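Local coordinates for protein nucleoporin NUP170 (Chaetomium thermophilum, PDB 5HAX) that probably serves as a structural scaffold subunit of the nuclear pore complex, with an N-terminal beta-propeller followed by an alpha-helical domain, at residues G316-S322 and M342-K348; L245-I251 and T291-L296; L598-L602 and I628-V632. All coordinates share one frame; numbering follows the deposited sequence.

Following the chain from its N terminus, interaction 2 comes first: residues 291-296 return to residues 245-251, closing a 39-residue loop that includes helix 270-279. Interaction 1 then opens, and strand 342-348 folds back on 316-322 after 19 residues. The two loops run in series, neither nested nor crossed, yet their centres lie about 13 Å apart and Met342 SD touches Ile251 CG2 at 4.1 Å. Both belong to the propeller, where interaction 1 pairs strands inside one sheet and interaction 2 joins 293-298, one edge strand of that sheet, to the 241-246/251-255 hairpin of the preceding sheet. Interaction 3, about 39 Å from interaction 1 centre to centre, closes 598-602 onto 628-632 in the helical domain.

Interaction 1: G316-S322 and M342-K348; sequences GCRLFLS and MQLQFVK
Phe320 and Phe346 lie side by side on one face of an antiparallel strand pair, with Phe320 CD2 set at the edge of the Phe346 ring, 3.6 Å from its CD1. The ring planes meet obliquely at 52°. Lys348 CB comes to the edge of the Phe320 ring, near its plane, and Lys348 CG rides over one face of the Arg318 guanidinium, 3.7 Å from NH1. Glu427 makes salt bridges to Arg318 NH1 and Lys348 NZ. With the ring cut back to an alanine here, Phe346 CD1 and Lys348 CB would probably lose the surface they lie against. On the reverse face, Leu344, with CG anti to its N (chi1 170°), brings CD1 to 3.7 Å from Leu319 CB, while Leu321 CD2 touches Met342 CG at 3.7 Å. A classic beta bulge shifts the register: Phe320 O accepts from Gln345 N (3.2 Å) and, weakly, from Phe346 N. Gln345, one of the bulge pair, bends so that CG lies 3.2 Å from Ser322 OG and NE2 gives it a weak hydrogen bond. At the opposite end one water joins Gly316 O, Arg318 NE and Lys348 O. Strand 307-313 bonds along 318-324; strand 33-35 runs parallel to 341-348 on its far side, through Gly33 bonded to Gln345 and Val347.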
# COMPACT_ATOMS: atom_id res chain seq x y z
N GLY A 316 8.10 11.69 18.94
CA GLY A 316 8.07 11.70 17.50
C GLY A 316 9.22 10.99 16.81
O GLY A 316 9.36 11.13 15.59
N CYS A 317 10.03 10.24 17.55
CA CYS A 317 11.12 9.49 16.95
C CYS A 317 10.61 8.16 16.43
O CYS A 317 9.86 7.45 17.12
CB CYS A 317 12.24 9.25 17.97
SG CYS A 317 13.01 10.76 18.59
N ARG A 318 11.00 7.82 15.21
CA ARG A 318 10.69 6.53 14.61
C ARG A 318 11.89 5.61 14.81
O ARG A 318 12.96 5.84 14.23
CB ARG A 318 10.34 6.68 13.13
CG ARG A 318 8.91 7.12 12.87
CD ARG A 318 8.68 7.46 11.40
NE ARG A 318 9.12 8.82 11.08
CZ ARG A 318 9.24 9.30 9.85
NH1 ARG A 318 9.64 10.55 9.66
NH2 ARG A 318 8.96 8.53 8.80
N LEU A 319 11.71 4.58 15.63
CA LEU A 319 12.74 3.59 15.92
C LEU A 319 12.54 2.39 15.01
O LEU A 319 11.48 1.75 15.05
CB LEU A 319 12.69 3.16 17.39
CG LEU A 319 12.49 4.26 18.44
CD1 LEU A 319 12.38 3.64 19.83
CD2 LEU A 319 13.62 5.27 18.39
N PHE A 320 13.55 2.07 14.21
CA PHE A 320 13.49 0.94 13.29
C PHE A 320 14.35 -0.19 13.84
O PHE A 320 15.56 -0.04 14.00
CB PHE A 320 13.96 1.36 11.89
CG PHE A 320 12.99 2.25 11.18
CD1 PHE A 320 12.04 1.72 10.34
CD2 PHE A 320 13.02 3.62 11.38
CE1 PHE A 320 11.13 2.54 9.69
CE2 PHE A 320 12.12 4.45 10.74
CZ PHE A 320 11.18 3.91 9.89
N LEU A 321 13.71 -1.33 14.12
CA LEU A 321 14.36 -2.46 14.77
C LEU A 321 14.50 -3.62 13.81
O LEU A 321 13.56 -3.97 13.09
CB LEU A 321 13.57 -2.92 16.00
CG LEU A 321 13.41 -1.87 17.09
CD1 LEU A 321 12.01 -1.29 17.05
CD2 LEU A 321 13.72 -2.46 18.46
N SER A 322 15.69 -4.22 13.82
CA SER A 322 15.94 -5.47 13.13
C SER A 322 15.65 -6.64 14.07
O SER A 322 15.54 -6.48 15.29
CB SER A 322 17.38 -5.55 12.65
OG SER A 322 18.27 -5.59 13.76
N MET A 342 16.33 -8.99 18.88
CA MET A 342 15.81 -7.77 18.31
C MET A 342 16.67 -6.60 18.78
O MET A 342 17.00 -6.51 19.96
CB MET A 342 14.34 -7.53 18.70
CG MET A 342 13.79 -6.17 18.29
SD MET A 342 12.03 -5.97 18.67
CE MET A 342 11.30 -7.04 17.44
N GLN A 343 17.02 -5.72 17.85
CA GLN A 343 17.95 -4.64 18.13
C GLN A 343 17.52 -3.36 17.44
O GLN A 343 17.15 -3.38 16.26
CB GLN A 343 19.37 -5.02 17.69
CG GLN A 343 20.42 -3.95 17.97
CD GLN A 343 21.80 -4.37 17.53
OE1 GLN A 343 22.04 -5.54 17.21
NE2 GLN A 343 22.73 -3.42 17.49
N LEU A 344 17.57 -2.25 18.17
CA LEU A 344 17.35 -0.94 17.58
C LEU A 344 18.56 -0.56 16.73
O LEU A 344 19.67 -0.39 17.26
CB LEU A 344 17.10 0.11 18.66
CG LEU A 344 17.08 1.56 18.18
CD1 LEU A 344 16.11 1.74 17.02
CD2 LEU A 344 16.71 2.49 19.32
N GLN A 345 18.35 -0.41 15.43
CA GLN A 345 19.42 -0.18 14.46
C GLN A 345 19.44 1.23 13.91
O GLN A 345 20.52 1.81 13.76
CB GLN A 345 19.28 -1.16 13.29
CG GLN A 345 19.52 -2.62 13.64
CD GLN A 345 20.99 -2.96 13.76
OE1 GLN A 345 21.84 -2.07 13.87
NE2 GLN A 345 21.31 -4.25 13.73
N PHE A 346 18.28 1.80 13.59
CA PHE A 346 18.20 3.06 12.86
C PHE A 346 17.08 3.92 13.44
O PHE A 346 16.04 3.40 13.83
CB PHE A 346 17.95 2.80 11.37
CG PHE A 346 17.65 4.04 10.58
CD1 PHE A 346 16.35 4.40 10.30
CD2 PHE A 346 18.68 4.83 10.10
CE1 PHE A 346 16.07 5.54 9.58
CE2 PHE A 346 18.41 5.97 9.37
CZ PHE A 346 17.11 6.33 9.11
N VAL A 347 17.31 5.23 13.49
CA VAL A 347 16.35 6.18 14.03
C VAL A 347 16.13 7.29 13.01
O VAL A 347 17.09 7.90 12.53
CB VAL A 347 16.82 6.79 15.36
CG1 VAL A 347 15.79 7.78 15.90
CG2 VAL A 347 17.11 5.71 16.39
N LYS A 348 14.86 7.56 12.68
CA LYS A 348 14.48 8.74 11.92
C LYS A 348 13.95 9.78 12.91
O LYS A 348 12.89 9.59 13.51
CB LYS A 348 13.43 8.41 10.86
CG LYS A 348 13.15 9.56 9.88
CD LYS A 348 14.37 9.86 9.00
CE LYS A 348 14.27 11.22 8.32
NZ LYS A 348 13.50 11.17 7.05
O HOH W 1 10.33 10.66 12.87

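Interaction 2: L245-I251 and T291-L296; sequences LSNRSTI and TNIVAL
Ser249 OG accepts the backbone N-H of Ile293 at 2.9 Å in an almost straight bond, 174° at the hydrogen, and this is the one direct hydrogen bond between the two segments. Beside it, Ile293 CB and CG1 rest against Ser249 CB. Leu245 fills the next hollow: extending away from its own N at chi1 180°, it splays CD1 to 3.8 Å from Ile293 CG2 and lays CD2 against the backbone, 3.6 Å from Ala295 N. Leu296 closes the apolar patch, its CD1 3.7 Å from Leu245 CB and its CD2 3.9 Å from Ile251 CD1. One shell out, a water bridges Ser249 OG and Asn292 OD1, each at 2.6 Å, and also reaches Asn247 O. The serine is presented by a type I turn from Ser246 to Ser249, whose first residue forms an ST turn: Ser246 OG accepts from Arg248 N and, further on, Thr250 N, and is itself bonded to Glu228. The turn thus connects strands 241-246 and 251-255 of one four-stranded propeller sheet and meets an outer strand, 293-298, of the next sheet. Strand 307-313 backs the apolar patch through Leu309 and Ala311, while Tyr234 of strand 230-236 touches Leu245.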
# COMPACT_ATOMS: atom_id res chain seq x y z
N LEU A 245 2.68 -4.52 22.23
CA LEU A 245 3.27 -3.36 22.89
C LEU A 245 2.59 -3.18 24.24
O LEU A 245 1.36 -3.21 24.32
CB LEU A 245 3.11 -2.10 22.04
CG LEU A 245 3.68 -0.80 22.61
CD1 LEU A 245 5.19 -0.89 22.73
CD2 LEU A 245 3.27 0.38 21.75
N SER A 246 3.39 -3.02 25.29
CA SER A 246 2.87 -2.87 26.64
C SER A 246 2.87 -1.41 27.07
O SER A 246 3.44 -0.54 26.40
CB SER A 246 3.67 -3.72 27.63
OG SER A 246 4.76 -2.99 28.16
N ASN A 247 2.22 -1.15 28.20
CA ASN A 247 2.17 0.19 28.76
C ASN A 247 3.52 0.65 29.29
O ASN A 247 3.72 1.85 29.48
CB ASN A 247 1.15 0.26 29.89
CG ASN A 247 1.56 -0.56 31.09
OD1 ASN A 247 1.79 -1.76 30.98
ND2 ASN A 247 1.70 0.09 32.23
N ARG A 248 4.43 -0.28 29.55
CA ARG A 248 5.80 0.03 29.93
C ARG A 248 6.73 0.12 28.72
O ARG A 248 7.95 0.16 28.90
CB ARG A 248 6.33 -1.02 30.91
CG ARG A 248 5.42 -1.27 32.09
CD ARG A 248 6.04 -2.25 33.08
NE ARG A 248 7.23 -1.70 33.72
CZ ARG A 248 7.20 -0.89 34.78
NH1 ARG A 248 8.34 -0.44 35.30
NH2 ARG A 248 6.05 -0.53 35.32
N SER A 249 6.17 0.14 27.51
CA SER A 249 6.93 0.22 26.26
C SER A 249 7.76 -1.03 26.00
O SER A 249 8.76 -0.97 25.28
CB SER A 249 7.81 1.47 26.23
OG SER A 249 7.03 2.64 26.40
N THR A 250 7.37 -2.17 26.58
CA THR A 250 8.02 -3.44 26.28
C THR A 250 7.45 -4.02 24.99
O THR A 250 6.23 -4.07 24.80
CB THR A 250 7.82 -4.43 27.43
OG1 THR A 250 8.49 -3.94 28.60
CG2 THR A 250 8.39 -5.81 27.07
N ILE A 251 8.34 -4.49 24.12
CA ILE A 251 7.98 -5.09 22.84
C ILE A 251 8.20 -6.59 22.95
O ILE A 251 9.32 -7.05 23.20
CB ILE A 251 8.80 -4.51 21.68
CG1 ILE A 251 8.61 -3.00 21.58
CG2 ILE A 251 8.42 -5.19 20.36
CD1 ILE A 251 9.54 -2.33 20.58
N THR A 291 10.70 8.48 28.23
CA THR A 291 9.97 8.44 26.97
C THR A 291 9.11 7.18 26.87
O THR A 291 9.50 6.11 27.33
CB THR A 291 10.97 8.49 25.81
OG1 THR A 291 11.83 9.62 25.99
CG2 THR A 291 10.25 8.60 24.47
N ASN A 292 7.94 7.33 26.26
CA ASN A 292 7.00 6.23 26.04
C ASN A 292 6.96 5.88 24.55
O ASN A 292 7.03 6.76 23.69
CB ASN A 292 5.59 6.60 26.50
CG ASN A 292 5.49 6.79 28.01
OD1 ASN A 292 5.89 5.92 28.78
ND2 ASN A 292 4.95 7.93 28.43
N ILE A 293 6.85 4.58 24.27
CA ILE A 293 6.56 4.10 22.92
C ILE A 293 5.04 3.98 22.80
O ILE A 293 4.41 3.25 23.57
CB ILE A 293 7.25 2.75 22.64
CG1 ILE A 293 8.77 2.92 22.70
CG2 ILE A 293 6.82 2.20 21.27
CD1 ILE A 293 9.55 1.62 22.52
N VAL A 294 4.46 4.70 21.84
CA VAL A 294 3.01 4.80 21.74
C VAL A 294 2.41 3.90 20.66
O VAL A 294 1.20 3.66 20.68
CB VAL A 294 2.58 6.26 21.49
CG1 VAL A 294 3.05 7.16 22.62
CG2 VAL A 294 3.10 6.76 20.15
N ALA A 295 3.22 3.40 19.72
CA ALA A 295 2.67 2.59 18.64
C ALA A 295 3.78 1.78 17.99
O ALA A 295 4.94 2.18 17.98
CB ALA A 295 1.98 3.47 17.59
N LEU A 296 3.39 0.63 17.44
CA LEU A 296 4.25 -0.19 16.60
C LEU A 296 3.65 -0.29 15.21
O LEU A 296 2.46 -0.04 15.00
CB LEU A 296 4.43 -1.60 17.19
CG LEU A 296 4.96 -1.69 18.62
CD1 LEU A 296 5.07 -3.15 19.04
CD2 LEU A 296 6.30 -0.98 18.77
O HOH W 2 6.12 3.31 28.71
O HOH W 3 3.71 3.10 26.51

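Interaction 3: L598-L602 and I628-V632; sequences LVRTL and IQENV
Ile628 and Leu598 carry most of this contact, the isoleucine reaching from its helix into the bend formed by residues 598-602. Ile628 CD1 meets Leu602 CD1 tip to tip at 3.4 Å, tighter than usual for two methyl carbons, and Leu602 CD2 stands beside the same atom at 3.9 Å. The other branch, CG2, is anti to the backbone N while CG1 lies beside it (chi1 -67°), an arrangement that places CG2 3.5 Å from Leu598 O and 4.1 Å from Val599 CG1. Val599 crosses the isoleucine at about a right angle. One residue therefore touches Leu598, Val599, Thr601 and Leu602, and Leu602 N bonds to Val599 O within this turn. Leu598 belongs to the close part as well: its CD2 lies 3.8 Å from Asn631 CB, crossing the start of that partly exposed side chain.

The packing is looser away from these residues. Val599 CG1 and Val632 CG2 are more widely spaced, at 4.3 Å. The polar edge is linked through solvent: a water donates to Leu598 O at 2.7 Å and accepts only a weak bond from Asn631 ND2. No direct hydrogen bond joins the two segments; the direct contacts are van der Waals. Thr601, also partly exposed, borders the tight region, with OG1 beside Ile628 CD1.

The contact joins helix 586-599 to helix 622-640 within the alpha-helical domain. Helix 663-694 packs against both sides of the tight part, since its Ile686 touches Leu602 as well as Ile628. Away from these helices, Arg600 bonds to Ala452 O and packs, like Thr601, on Asp468, bringing residues 600-602 against loops from the earlier part of the chain.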
# COMPACT_ATOMS: atom_id res chain seq x y z
N LEU A 598 3.83 0.83 -18.53
CA LEU A 598 2.46 0.53 -18.93
C LEU A 598 2.22 -0.97 -19.09
O LEU A 598 1.08 -1.43 -18.95
CB LEU A 598 2.11 1.25 -20.24
CG LEU A 598 1.98 2.78 -20.20
CD1 LEU A 598 1.67 3.28 -21.60
CD2 LEU A 598 0.92 3.24 -19.22
N VAL A 599 3.27 -1.75 -19.37
CA VAL A 599 3.13 -3.17 -19.65
C VAL A 599 3.90 -4.04 -18.66
O VAL A 599 4.06 -5.24 -18.89
CB VAL A 599 3.57 -3.50 -21.10
CG1 VAL A 599 2.75 -2.70 -22.10
CG2 VAL A 599 5.06 -3.25 -21.29
N ARG A 600 4.37 -3.47 -17.55
CA ARG A 600 5.21 -4.24 -16.63
C ARG A 600 4.47 -5.43 -16.05
O ARG A 600 5.09 -6.47 -15.78
CB ARG A 600 5.74 -3.33 -15.52
CG ARG A 600 4.70 -2.96 -14.47
CD ARG A 600 5.13 -1.74 -13.67
NE ARG A 600 6.44 -1.92 -13.03
CZ ARG A 600 6.62 -2.41 -11.81
NH1 ARG A 600 7.85 -2.53 -11.32
NH2 ARG A 600 5.59 -2.79 -11.06
N THR A 601 3.16 -5.32 -15.84
CA THR A 601 2.38 -6.44 -15.33
C THR A 601 2.18 -7.54 -16.36
O THR A 601 1.77 -8.65 -15.99
CB THR A 601 1.01 -5.97 -14.84
OG1 THR A 601 0.26 -5.43 -15.94
CG2 THR A 601 1.15 -4.91 -13.75
N LEU A 602 2.47 -7.28 -17.63
CA LEU A 602 2.22 -8.21 -18.73
C LEU A 602 3.48 -8.92 -19.20
O LEU A 602 3.49 -10.14 -19.33
CB LEU A 602 1.61 -7.45 -19.92
CG LEU A 602 0.13 -7.64 -20.22
CD1 LEU A 602 -0.71 -7.42 -18.97
CD2 LEU A 602 -0.29 -6.69 -21.33
N ILE A 628 -4.67 -1.33 -20.39
CA ILE A 628 -3.29 -1.29 -20.88
C ILE A 628 -3.27 -0.93 -22.36
O ILE A 628 -2.51 -0.07 -22.80
CB ILE A 628 -2.59 -2.64 -20.62
CG1 ILE A 628 -2.42 -2.87 -19.11
CG2 ILE A 628 -1.23 -2.69 -21.31
CD1 ILE A 628 -1.96 -4.26 -18.75
N GLN A 629 -4.13 -1.59 -23.14
CA GLN A 629 -4.19 -1.31 -24.58
C GLN A 629 -4.58 0.14 -24.84
O GLN A 629 -4.00 0.80 -25.71
CB GLN A 629 -5.18 -2.26 -25.25
CG GLN A 629 -5.36 -1.99 -26.73
CD GLN A 629 -6.21 -3.04 -27.42
OE1 GLN A 629 -5.85 -3.55 -28.48
NE2 GLN A 629 -7.34 -3.37 -26.81
N GLU A 630 -5.58 0.64 -24.11
CA GLU A 630 -5.98 2.04 -24.28
C GLU A 630 -4.82 2.98 -23.99
O GLU A 630 -4.59 3.94 -24.73
CB GLU A 630 -7.16 2.35 -23.36
CG GLU A 630 -8.46 1.68 -23.77
CD GLU A 630 -9.59 1.95 -22.79
OE1 GLU A 630 -9.36 2.67 -21.80
OE2 GLU A 630 -10.71 1.45 -23.02
N ASN A 631 -4.07 2.71 -22.91
CA ASN A 631 -2.92 3.55 -22.58
C ASN A 631 -1.87 3.51 -23.68
O ASN A 631 -1.33 4.55 -24.07
CB ASN A 631 -2.32 3.10 -21.25
CG ASN A 631 -3.18 3.47 -20.06
OD1 ASN A 631 -4.02 4.37 -20.14
ND2 ASN A 631 -2.98 2.78 -18.94
N VAL A 632 -1.56 2.31 -24.20
CA VAL A 632 -0.59 2.20 -25.28
C VAL A 632 -1.08 2.96 -26.51
O VAL A 632 -0.30 3.66 -27.18
CB VAL A 632 -0.33 0.72 -25.61
CG1 VAL A 632 0.52 0.58 -26.88
CG2 VAL A 632 0.35 0.02 -24.44
O HOH W 4 -0.92 0.24 -18.19